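Local atomic coordinates of ZYG-9 (Caenorhabditis elegans, PDB entry 2OF3), a protein that organizes microtubules and spindle poles during mitosis and meiosis in one-cell embryos, and is required for default nucleus positioning in oocytes. Residues K112-V115 with E116-D120. Residues are numbered along the deposited sequence; the frame is centred on the assembly and turned at random.
Sequences KVIV and ELIRD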
# COMPACT_ATOMS: atom_id res chain seq x y z
N LYS A 112 -7.13 -7.81 -1.74
CA LYS A 112 -7.80 -7.40 -2.99
C LYS A 112 -9.33 -7.32 -2.89
O LYS A 112 -9.95 -6.33 -3.30
CB LYS A 112 -7.34 -8.30 -4.16
CG LYS A 112 -7.94 -8.01 -5.55
CD LYS A 112 -7.23 -6.86 -6.27
CE LYS A 112 -7.85 -6.64 -7.69
NZ LYS A 112 -7.56 -7.87 -8.54
N VAL A 113 -9.93 -8.33 -2.31
CA VAL A 113 -11.37 -8.40 -2.15
C VAL A 113 -11.83 -7.25 -1.27
O VAL A 113 -12.83 -6.59 -1.55
CB VAL A 113 -11.72 -9.81 -1.55
CG1 VAL A 113 -12.94 -9.83 -0.72
CG2 VAL A 113 -11.79 -10.89 -2.67
N ILE A 114 -11.12 -7.02 -0.17
CA ILE A 114 -11.48 -5.96 0.79
C ILE A 114 -11.40 -4.56 0.14
O ILE A 114 -12.35 -3.78 0.23
CB ILE A 114 -10.61 -6.02 2.12
CG1 ILE A 114 -11.05 -7.19 3.01
CG2 ILE A 114 -10.73 -4.72 2.93
CD1 ILE A 114 -10.02 -7.48 4.10
N VAL A 115 -10.30 -4.25 -0.55
CA VAL A 115 -10.15 -2.90 -1.16
C VAL A 115 -11.11 -2.69 -2.36
O VAL A 115 -11.61 -1.57 -2.55
CB VAL A 115 -8.66 -2.52 -1.50
CG1 VAL A 115 -7.82 -2.66 -0.25
CG2 VAL A 115 -8.09 -3.43 -2.62
N GLU A 116 -11.40 -3.76 -3.10
CA GLU A 116 -12.52 -3.72 -4.11
C GLU A 116 -13.89 -3.46 -3.53
O GLU A 116 -14.61 -2.64 -4.08
CB GLU A 116 -12.54 -4.99 -4.93
CG GLU A 116 -11.57 -4.83 -6.07
CD GLU A 116 -11.35 -6.12 -6.82
OE1 GLU A 116 -11.79 -7.20 -6.32
OE2 GLU A 116 -10.69 -6.04 -7.88
N LEU A 117 -14.23 -4.08 -2.39
CA LEU A 117 -15.49 -3.78 -1.71
C LEU A 117 -15.53 -2.38 -1.16
O LEU A 117 -16.57 -1.69 -1.26
CB LEU A 117 -15.73 -4.76 -0.54
CG LEU A 117 -16.27 -6.17 -0.87
CD1 LEU A 117 -16.10 -7.11 0.38
CD2 LEU A 117 -17.71 -6.01 -1.32
N ILE A 118 -14.42 -1.90 -0.60
CA ILE A 118 -14.34 -0.50 -0.18
C ILE A 118 -14.55 0.41 -1.39
O ILE A 118 -15.38 1.37 -1.34
CB ILE A 118 -12.98 -0.19 0.51
CG1 ILE A 118 -12.88 -0.94 1.84
CG2 ILE A 118 -12.75 1.37 0.70
CD1 ILE A 118 -11.38 -0.94 2.44
N ARG A 119 -13.83 0.14 -2.49
CA ARG A 119 -13.98 0.99 -3.69
C ARG A 119 -15.43 0.97 -4.24
O ARG A 119 -16.07 2.02 -4.40
CB ARG A 119 -13.00 0.58 -4.79
CG ARG A 119 -13.20 1.42 -6.09
CD ARG A 119 -12.54 0.73 -7.29
NE ARG A 119 -13.19 -0.56 -7.47
CZ ARG A 119 -12.68 -1.59 -8.12
NH1 ARG A 119 -11.46 -1.54 -8.69
NH2 ARG A 119 -13.40 -2.72 -8.19
N ASP A 120 -15.95 -0.23 -4.52
CA ASP A 120 -17.32 -0.38 -5.09
C ASP A 120 -18.44 0.21 -4.26
O ASP A 120 -19.44 0.68 -4.83
CB ASP A 120 -17.63 -1.86 -5.38
CG ASP A 120 -16.68 -2.44 -6.39
OD1 ASP A 120 -16.02 -1.69 -7.16
OD2 ASP A 120 -16.56 -3.66 -6.43
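Lys112 and Glu116, one turn apart on helix 101-120 of the TOG domain, an all-helical array of HEAT repeats, form an i to i+4 ion pair. It is a long salt bridge, with Lys112 NZ 3.7 Å from Glu116 OE2. The lysine chain, bent at chi2 and chi4, runs mainly outward from the helix beside the carboxylate, and with chi4 at -66° NZ lies farther from OE2 than CE does. CE approaches that oxygen suspiciously closely, which makes the fine placement of the two tips doubtful. With an alanine at Glu116, the Lys112 ammonium would probably lose this carboxylate mate and its chain would be freer to swing.

Beneath the pair, four successive i+4 backbone bonds, with N-H...O angles of 159-165°, establish regular alpha-helix; Glu116 N to Lys112 O spans 3.0 Å. The same spacing produces two apolar pairs: Ile114 CG2 lies 3.9 Å from Ile118 CD1, and Val113 CG1 is a looser 4.3 Å from Leu117 CD1.

Near the C-terminal end, the adjacent residues Arg119 and Asp120 form a salt bridge in which a single oxygen takes both donors. Arg119 NE, 3.1 Å from Asp120 OD1, comes from above the carboxylate plane, 39° out of it; Arg119 NH2, 3.0 Å from Asp120 OD1, arrives less steeply on the syn side, from the same face.

Farther out, the apolar side faces helices 78-83 and 85-95, Ile118 touching both through Leu82 and Ser85, while Lys112, Val115 and Arg119 meet helix 146-163. Just past Asp120, Thr121 OG1 is hydrogen-bonded to Leu117 O.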